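PDB 3DDV: transcriptional regulator (GntR family) from Enterococcus faecalis, which probably regulates transcription as a GntR-family DNA-binding protein, with a UTRA domain that is likely to sense a small-molecule effector. Local coordinates for residues V115-Y120 with P126-R131; R39-F42 with I48-E51; S20-K25 with V52-Y57. One frame throughout, in Å; residues are numbered along the deposited sequence.

Interaction 1 of 3, residues V115-Y120 with P126-R131; sequences VRQVSY and PFEYVR
With OG beside its own backbone N (chi1 -57°), Ser119 presents its hydroxyl to Glu128, whose chain reaches over in extended form beyond CG. Ser119 OG donates to Glu128 OE1 at 2.9 Å, meeting that oxygen nearly along its C-O axis. Gln117 adds a weak bond to the same oxygen, its NE2 lying 3.4 Å from Glu128 OE1, with amide and carboxylate planes 44° apart. The strongest partner of OE1 is Tyr73 OH of helix 72-80, so this oxygen of a buried glutamate has two firm bonds and one weak one.

Phe127 turns its ring back across the strand pair, CG lying between backbone N and carbonyl carbon (chi1 72°). Its CZ thereby comes 3.6 Å from Ser119 CB, while the ring edge points at the carbonyl group of Tyr120. The backbone holds the strands with Gln117 N to Val130 O (2.7 Å), the return bond from Val130 N to Gln117 O, and Phe127 N to Ser119 O (2.9 Å).

On the opposite face, Val118, Tyr120, Pro126 and Tyr129 form a largely apolar patch. Val118 CG2 approaches Tyr129 CD1 at 4.0 Å, and Tyr120 sets CE1 3.9 Å from Pro126 CG. Arg116 runs alongside Tyr129 and lays its CD near the phenol oxygen. The guanidinium of Arg131 lies over one face of the Tyr129 ring, displaced toward its rim. Helix 20-26 covers Val118, Pro126 and Tyr129 through Ser21, Lys25 and Leu26, and a bound magnesium ion lies about 3 Å from the Tyr129 side chain. The pairing is that of an antiparallel beta hairpin, 111-121 with 126-135, in the central sheet of a UTRA domain.

Interaction 2 of 3, residues R39-F42 with I48-E51; sequences RIRF and ICFE
Arg39, Glu51 and Arg41 bury the most surface here, and the first two are joined by both backbone and side chain. Glu51 N donates to Arg39 O at 2.8 Å, and Arg39 N returns a bond to Glu51 O. Their side chains then leave the sheet together, running side by side to a salt bridge of 3.3 Å between Arg39 NE and Glu51 OE2. The carboxylate oxygen lies close to the guanidinium plane, yet NE approaches from above the carboxylate plane, and the two flat groups stand almost perpendicular (88°). Thr69 O takes Arg39 NH1, which fixes the guanidinium from a second direction.

Arg41, CG beside its backbone N (chi1 -52°), lays its aliphatic part along Cys49, with CB 3.8 Å from Cys49 SG, and its NH1 sits over one face of the Arg39 guanidinium, displaced toward its rim. On the reverse of the sheet Ile40 brings CG1 3.9 Å from CD1 at the Phe50 ring edge.

Arg41 N binds Cys49 O, while Arg41 O receives Ile48 N at 2.7 Å and, weakly, Cys49 N. Two residues thus face one: a classic beta bulge in the antiparallel hairpin of strands 34-43 and 46-56.

Interaction 3 of 3, residues S20-K25 with V52-Y57; sequences SSEMEK and VASIPY
The carboxylate of Glu22 is the flat group of this contact, and Ser54 OG meets it from above its plane, standing 55° out of that plane at OE2. Ser54 OG donates to Glu22 OE2 at 2.5 Å. The approach is directed at one oxygen, since Glu22 OE1 stays 4.1 Å from Ser54 OG. The other oxygen is used within the helix region: OE1 accepts a hydrogen bond from Ser19 N, just ahead of helix 20-26, which ties down the carboxylate at both ends.

Glu22 points toward the strand and carries its carboxylate there on an extended chain (chi2 175°), bridging the 7.4 Å between Glu22 CA and Ser54 CA. Ser54 in turn points toward the helix and places OG beside its own backbone N (chi1 -76°). Both residues are buried, and they alone make the contact.

Cationic groups flank the pair. Arg131 NH2 gives Ser54 OG a weak hydrogen bond and makes a long, weak ion pair with Glu22 OE2, while Arg36 NH2 adds another long, weak ion pair to OE2. These charges would probably help to keep Glu22 ionised. Ile34 packs against both side chains, and a bound magnesium ion lies about 6 Å from the Glu22 side chain. The backbone of Ser54 is hydrogen-bonded to Tyr129 of the neighbouring strand. The Ser54-Glu22 bond is the one hydrogen bond between the two segments; resting also on Tyr129 of strand 126-135 through Ser21 and Lys25, the short helix, with a Glu24 N to Ser20 O backbone bond (2.9 Å), packs on the antiparallel sheet of the UTRA domain.

In the fold
All three interactions involve one antiparallel sheet, in which strands 34-43, 46-56, 126-135 and 111-121 lie in that order. Interactions 1 and 2 are hairpins, closed mainly by backbone bonds; interaction 3 joins a helix to the sheet by side chains alone. Interaction 1 is the more buried hairpin, whereas interaction 2 is only partly buried and relies more on charged side chains; interaction 3, though small, is also buried. Interactions 2 and 3 share strand 46-56, and their centres lie about 19 Å apart. Interaction 1 borders both: Val130 CG1 packs 3.5 Å from Glu51 CG, and Arg131 O pairs with Val52 N, linking the two hairpins edge to edge.

Interaction 1 of 3, residues V115-Y120 with P126-R131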
loop_
_atom_site.group_PDB
_atom_site.type_symbol
_atom_site.label_atom_id
_atom_site.label_comp_id
_atom_site.label_asym_id
_atom_site.label_seq_id
_atom_site.Cartn_x
_atom_site.Cartn_y
_atom_site.Cartn_z
ATOM N N VAL B 115 16.245 13.397 -5.121
ATOM C CA VAL B 115 16.291 13.245 -3.683
ATOM C C VAL B 115 16.417 14.613 -3.078
ATOM O O VAL B 115 17.323 15.346 -3.408
ATOM C CB VAL B 115 17.501 12.400 -3.230
ATOM C CG1 VAL B 115 17.436 12.153 -1.719
ATOM C CG2 VAL B 115 17.507 11.146 -3.985
ATOM N N ARG B 116 15.509 14.941 -2.190
ATOM C CA ARG B 116 15.632 16.116 -1.397
ATOM C C ARG B 116 15.846 15.676 0.027
ATOM O O ARG B 116 15.109 14.849 0.546
ATOM C CB ARG B 116 14.333 16.903 -1.434
ATOM C CG ARG B 116 13.928 17.481 -2.794
ATOM C CD ARG B 116 13.068 18.617 -2.519
ATOM N NE ARG B 116 12.005 18.869 -3.475
ATOM C CZ ARG B 116 12.126 19.670 -4.520
ATOM N NH1 ARG B 116 13.315 20.264 -4.834
ATOM N NH2 ARG B 116 11.059 19.849 -5.276
ATOM N N GLN B 117 16.778 16.327 0.694
ATOM C CA GLN B 117 17.166 15.929 2.021
ATOM C C GLN B 117 17.412 17.118 2.945
ATOM O O GLN B 117 17.996 18.085 2.515
ATOM C CB GLN B 117 18.428 15.157 1.862
ATOM C CG GLN B 117 19.388 15.254 2.985
ATOM C CD GLN B 117 20.513 14.223 2.805
ATOM O OE1 GLN B 117 20.311 13.089 2.331
ATOM N NE2 GLN B 117 21.705 14.648 3.130
ATOM N N VAL B 118 16.938 17.030 4.191
ATOM C CA VAL B 118 17.358 17.909 5.284
ATOM C C VAL B 118 18.134 17.117 6.337
ATOM O O VAL B 118 17.722 16.032 6.699
ATOM C CB VAL B 118 16.188 18.566 5.988
ATOM C CG1 VAL B 118 16.711 19.493 7.064
ATOM C CG2 VAL B 118 15.358 19.305 5.009
ATOM N N SER B 119 19.228 17.672 6.837
ATOM C CA SER B 119 20.044 17.009 7.828
ATOM C C SER B 119 20.150 17.906 9.027
ATOM O O SER B 119 20.170 19.143 8.906
ATOM C CB SER B 119 21.457 16.753 7.311
ATOM O OG SER B 119 21.433 15.989 6.129
ATOM N N TYR B 120 20.256 17.280 10.192
ATOM C CA TYR B 120 20.171 18.007 11.446
ATOM C C TYR B 120 21.329 17.700 12.382
ATOM O O TYR B 120 21.912 16.619 12.339
ATOM C CB TYR B 120 18.870 17.627 12.155
ATOM C CG TYR B 120 17.639 17.860 11.352
ATOM C CD1 TYR B 120 16.882 19.003 11.536
ATOM C CD2 TYR B 120 17.228 16.942 10.415
ATOM C CE1 TYR B 120 15.728 19.227 10.800
ATOM C CE2 TYR B 120 16.092 17.160 9.662
ATOM C CZ TYR B 120 15.348 18.297 9.864
ATOM O OH TYR B 120 14.224 18.508 9.117
ATOM N N PRO B 126 18.719 22.225 11.869
ATOM C CA PRO B 126 19.045 21.973 10.464
ATOM C C PRO B 126 20.387 22.556 10.063
ATOM O O PRO B 126 20.723 23.677 10.461
ATOM C CB PRO B 126 17.955 22.715 9.707
ATOM C CG PRO B 126 16.837 22.933 10.701
ATOM C CD PRO B 126 17.444 22.942 12.049
ATOM N N PHE B 127 21.144 21.826 9.262
ATOM C CA PHE B 127 22.339 22.402 8.732
ATOM C C PHE B 127 22.504 22.218 7.234
ATOM O O PHE B 127 23.500 22.639 6.677
ATOM C CB PHE B 127 23.547 21.893 9.519
ATOM C CG PHE B 127 23.893 20.477 9.254
ATOM C CD1 PHE B 127 24.725 20.146 8.197
ATOM C CD2 PHE B 127 23.420 19.463 10.077
ATOM C CE1 PHE B 127 25.064 18.819 7.947
ATOM C CE2 PHE B 127 23.746 18.145 9.836
ATOM C CZ PHE B 127 24.568 17.803 8.764
ATOM N N GLU B 128 21.523 21.664 6.561
ATOM C CA GLU B 128 21.709 21.288 5.187
ATOM C C GLU B 128 20.338 21.122 4.543
ATOM O O GLU B 128 19.456 20.477 5.127
ATOM C CB GLU B 128 22.410 19.950 5.194
ATOM C CG GLU B 128 23.354 19.786 4.125
ATOM C CD GLU B 128 24.005 18.372 4.049
ATOM O OE1 GLU B 128 23.397 17.315 4.477
ATOM O OE2 GLU B 128 25.136 18.370 3.469
ATOM N N TYR B 129 20.131 21.685 3.359
ATOM C CA TYR B 129 18.958 21.328 2.563
ATOM C C TYR B 129 19.476 20.995 1.187
ATOM O O TYR B 129 19.983 21.837 0.485
ATOM C CB TYR B 129 17.988 22.501 2.502
ATOM C CG TYR B 129 16.816 22.273 1.598
ATOM C CD1 TYR B 129 16.241 21.032 1.487
ATOM C CD2 TYR B 129 16.253 23.312 0.883
ATOM C CE1 TYR B 129 15.154 20.815 0.672
ATOM C CE2 TYR B 129 15.134 23.103 0.077
ATOM C CZ TYR B 129 14.608 21.840 -0.026
ATOM O OH TYR B 129 13.532 21.583 -0.838
ATOM N N VAL B 130 19.404 19.750 0.808
ATOM C CA VAL B 130 20.170 19.292 -0.347
ATOM C C VAL B 130 19.211 18.668 -1.321
ATOM O O VAL B 130 18.299 17.928 -0.932
ATOM C CB VAL B 130 21.319 18.303 0.072
ATOM C CG1 VAL B 130 22.191 17.928 -1.122
ATOM C CG2 VAL B 130 22.159 18.937 1.197
ATOM N N ARG B 131 19.353 19.025 -2.583
ATOM C CA ARG B 131 18.351 18.626 -3.563
ATOM C C ARG B 131 19.152 18.132 -4.737
ATOM O O ARG B 131 19.881 18.914 -5.394
ATOM C CB ARG B 131 17.490 19.807 -3.947
ATOM C CG ARG B 131 16.787 20.437 -2.742
ATOM C CD ARG B 131 16.682 21.935 -2.858
ATOM N NE ARG B 131 17.778 22.583 -2.185
ATOM C CZ ARG B 131 17.966 23.901 -2.172
ATOM N NH1 ARG B 131 17.182 24.723 -2.824
ATOM N NH2 ARG B 131 18.979 24.402 -1.527
#

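Interaction 2 of 3, residues R39-F42 with I48-E51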
loop_
_atom_site.group_PDB
_atom_site.type_symbol
_atom_site.label_atom_id
_atom_site.label_comp_id
_atom_site.label_asym_id
_atom_site.label_seq_id
_atom_site.Cartn_x
_atom_site.Cartn_y
_atom_site.Cartn_z
ATOM N N ARG B 39 26.423 21.785 -7.895
ATOM C CA ARG B 39 27.549 20.912 -8.115
ATOM C C ARG B 39 27.155 19.723 -9.002
ATOM O O ARG B 39 26.096 19.159 -8.821
ATOM C CB ARG B 39 27.980 20.461 -6.728
ATOM C CG ARG B 39 29.182 19.607 -6.640
ATOM C CD ARG B 39 28.941 18.365 -5.718
ATOM N NE ARG B 39 28.829 18.701 -4.289
ATOM C CZ ARG B 39 29.867 18.934 -3.475
ATOM N NH1 ARG B 39 31.127 18.887 -3.915
ATOM N NH2 ARG B 39 29.626 19.229 -2.197
ATOM N N ILE B 40 27.991 19.401 -9.989
ATOM C CA ILE B 40 27.877 18.162 -10.799
ATOM C C ILE B 40 28.974 17.163 -10.379
ATOM O O ILE B 40 30.108 17.548 -10.196
ATOM C CB ILE B 40 28.018 18.460 -12.313
ATOM C CG1 ILE B 40 27.127 19.643 -12.708
ATOM C CG2 ILE B 40 27.650 17.255 -13.111
ATOM C CD1 ILE B 40 27.213 20.043 -14.132
ATOM N N ARG B 41 28.608 15.899 -10.202
ATOM C CA ARG B 41 29.566 14.794 -9.955
ATOM C C ARG B 41 29.548 13.822 -11.118
ATOM O O ARG B 41 28.518 13.600 -11.761
ATOM C CB ARG B 41 29.254 14.029 -8.660
ATOM C CG ARG B 41 29.117 14.977 -7.450
ATOM C CD ARG B 41 28.900 14.278 -6.070
ATOM N NE ARG B 41 30.208 13.949 -5.491
ATOM C CZ ARG B 41 30.879 14.649 -4.563
ATOM N NH1 ARG B 41 30.374 15.742 -3.969
ATOM N NH2 ARG B 41 32.083 14.220 -4.212
ATOM N N PHE B 42 30.718 13.245 -11.353
ATOM C CA PHE B 42 31.015 12.405 -12.521
ATOM C C PHE B 42 31.503 11.059 -12.037
ATOM O O PHE B 42 32.151 10.998 -11.020
ATOM C CB PHE B 42 32.143 13.061 -13.354
ATOM C CG PHE B 42 31.799 14.441 -13.865
ATOM C CD1 PHE B 42 31.163 14.606 -15.090
ATOM C CD2 PHE B 42 32.071 15.562 -13.101
ATOM C CE1 PHE B 42 30.824 15.862 -15.556
ATOM C CE2 PHE B 42 31.737 16.824 -13.561
ATOM C CZ PHE B 42 31.104 16.973 -14.794
ATOM N N ILE B 48 26.918 11.894 -13.196
ATOM C CA ILE B 48 25.896 11.092 -12.554
ATOM C C ILE B 48 24.791 11.993 -12.005
ATOM O O ILE B 48 23.635 11.614 -12.001
ATOM C CB ILE B 48 26.479 10.288 -11.377
ATOM C CG1 ILE B 48 27.722 9.494 -11.803
ATOM C CG2 ILE B 48 25.473 9.305 -10.873
ATOM C CD1 ILE B 48 27.492 8.493 -12.996
ATOM N N CYS B 49 25.125 13.186 -11.529
ATOM C CA CYS B 49 24.176 13.926 -10.716
ATOM C C CYS B 49 24.459 15.413 -10.557
ATOM O O CYS B 49 25.566 15.898 -10.676
ATOM C CB CYS B 49 24.085 13.256 -9.337
ATOM S SG CYS B 49 25.492 13.494 -8.269
ATOM N N PHE B 50 23.406 16.141 -10.292
ATOM C CA PHE B 50 23.469 17.581 -10.048
ATOM C C PHE B 50 22.812 17.838 -8.715
ATOM O O PHE B 50 21.677 17.383 -8.461
ATOM C CB PHE B 50 22.675 18.298 -11.114
ATOM C CG PHE B 50 22.590 19.755 -10.909
ATOM C CD1 PHE B 50 23.551 20.584 -11.427
ATOM C CD2 PHE B 50 21.549 20.304 -10.215
ATOM C CE1 PHE B 50 23.489 21.931 -11.258
ATOM C CE2 PHE B 50 21.498 21.638 -10.031
ATOM C CZ PHE B 50 22.470 22.457 -10.559
ATOM N N GLU B 51 23.501 18.569 -7.869
ATOM C CA GLU B 51 23.041 18.801 -6.520
ATOM C C GLU B 51 23.019 20.296 -6.181
ATOM O O GLU B 51 23.997 20.985 -6.367
ATOM C CB GLU B 51 24.001 18.029 -5.603
ATOM C CG GLU B 51 23.976 18.366 -4.125
ATOM C CD GLU B 51 24.959 17.538 -3.324
ATOM O OE1 GLU B 51 24.675 16.290 -3.176
ATOM O OE2 GLU B 51 25.956 18.145 -2.833
#

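Interaction 3 of 3, residues S20-K25 with V52-Y57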
loop_
_atom_site.group_PDB
_atom_site.type_symbol
_atom_site.label_atom_id
_atom_site.label_comp_id
_atom_site.label_asym_id
_atom_site.label_seq_id
_atom_site.Cartn_x
_atom_site.Cartn_y
_atom_site.Cartn_z
ATOM N N SER B 20 11.612 30.818 0.400
ATOM C CA SER B 20 10.648 30.230 1.338
ATOM C C SER B 20 10.956 28.788 1.740
ATOM O O SER B 20 10.943 28.421 2.930
ATOM C CB SER B 20 9.253 30.262 0.724
ATOM O OG SER B 20 9.046 31.537 0.141
ATOM N N SER B 21 11.187 27.940 0.749
ATOM C CA SER B 21 11.397 26.553 1.081
ATOM C C SER B 21 12.703 26.471 1.884
ATOM O O SER B 21 12.824 25.662 2.806
ATOM C CB SER B 21 11.375 25.655 -0.154
ATOM O OG SER B 21 12.613 25.597 -0.748
ATOM N N GLU B 22 13.653 27.351 1.583
ATOM C CA GLU B 22 14.886 27.306 2.318
ATOM C C GLU B 22 14.642 27.759 3.756
ATOM O O GLU B 22 15.212 27.213 4.676
ATOM C CB GLU B 22 15.977 28.115 1.607
ATOM C CG GLU B 22 16.462 27.431 0.332
ATOM C CD GLU B 22 17.467 28.249 -0.471
ATOM O OE1 GLU B 22 17.487 29.481 -0.341
ATOM O OE2 GLU B 22 18.241 27.652 -1.244
ATOM N N MET B 23 13.786 28.753 3.957
ATOM C CA MET B 23 13.482 29.233 5.315
ATOM C C MET B 23 12.835 28.112 6.119
ATOM O O MET B 23 13.215 27.819 7.245
ATOM C CB MET B 23 12.531 30.419 5.256
ATOM C CG MET B 23 13.190 31.679 4.724
ATOM S SD MET B 23 12.059 33.077 4.596
ATOM C CE MET B 23 11.457 33.041 6.286
ATOM N N GLU B 24 11.861 27.480 5.500
ATOM C CA GLU B 24 11.089 26.450 6.130
ATOM C C GLU B 24 11.975 25.233 6.548
ATOM O O GLU B 24 11.993 24.858 7.726
ATOM C CB GLU B 24 9.958 26.077 5.144
ATOM C CG GLU B 24 8.775 25.289 5.703
ATOM C CD GLU B 24 8.674 23.871 5.178
ATOM O OE1 GLU B 24 9.635 23.369 4.552
ATOM O OE2 GLU B 24 7.613 23.248 5.392
ATOM N N LYS B 25 12.724 24.663 5.600
ATOM C CA LYS B 25 13.540 23.473 5.854
ATOM C C LYS B 25 14.754 23.739 6.742
ATOM O O LYS B 25 15.204 22.859 7.454
ATOM C CB LYS B 25 14.114 22.895 4.558
ATOM C CG LYS B 25 13.143 22.652 3.451
ATOM C CD LYS B 25 12.289 21.416 3.647
ATOM C CE LYS B 25 11.360 21.280 2.459
ATOM N NZ LYS B 25 10.334 20.231 2.698
ATOM N N VAL B 52 21.910 20.777 -5.660
ATOM C CA VAL B 52 21.867 22.097 -5.042
ATOM C C VAL B 52 21.930 21.913 -3.530
ATOM O O VAL B 52 21.134 21.184 -2.952
ATOM C CB VAL B 52 20.552 22.869 -5.384
ATOM C CG1 VAL B 52 20.636 24.298 -4.894
ATOM C CG2 VAL B 52 20.346 22.828 -6.825
ATOM N N ALA B 53 22.829 22.619 -2.881
ATOM C CA ALA B 53 22.897 22.529 -1.448
ATOM C C ALA B 53 22.827 23.924 -0.824
ATOM O O ALA B 53 23.475 24.860 -1.278
ATOM C CB ALA B 53 24.145 21.794 -1.038
ATOM N N SER B 54 22.019 24.040 0.221
ATOM C CA SER B 54 21.906 25.277 0.954
ATOM C C SER B 54 22.241 25.069 2.433
ATOM O O SER B 54 21.644 24.251 3.089
ATOM C CB SER B 54 20.507 25.877 0.789
ATOM O OG SER B 54 20.354 26.492 -0.484
ATOM N N ILE B 55 23.201 25.832 2.940
ATOM C CA ILE B 55 23.688 25.718 4.311
ATOM C C ILE B 55 23.532 27.101 4.974
ATOM O O ILE B 55 23.822 28.096 4.360
ATOM C CB ILE B 55 25.178 25.328 4.303
ATOM C CG1 ILE B 55 25.349 24.013 3.556
ATOM C CG2 ILE B 55 25.741 25.243 5.721
ATOM C CD1 ILE B 55 26.540 23.955 2.716
ATOM N N PRO B 56 23.038 27.153 6.213
ATOM C CA PRO B 56 22.946 28.406 6.923
ATOM C C PRO B 56 24.302 29.064 6.898
ATOM O O PRO B 56 25.280 28.380 7.190
ATOM C CB PRO B 56 22.585 27.965 8.334
ATOM C CG PRO B 56 21.828 26.729 8.132
ATOM C CD PRO B 56 22.497 26.032 7.004
ATOM N N TYR B 57 24.391 30.343 6.514
ATOM C CA TYR B 57 25.707 30.931 6.326
ATOM C C TYR B 57 26.400 31.093 7.663
ATOM O O TYR B 57 27.604 31.097 7.721
ATOM C CB TYR B 57 25.679 32.283 5.574
ATOM C CG TYR B 57 27.062 32.787 5.187
ATOM C CD1 TYR B 57 27.949 31.937 4.579
ATOM C CD2 TYR B 57 27.481 34.104 5.426
ATOM C CE1 TYR B 57 29.224 32.334 4.215
ATOM C CE2 TYR B 57 28.781 34.521 5.049
ATOM C CZ TYR B 57 29.639 33.598 4.439
ATOM O OH TYR B 57 30.935 33.850 4.018
#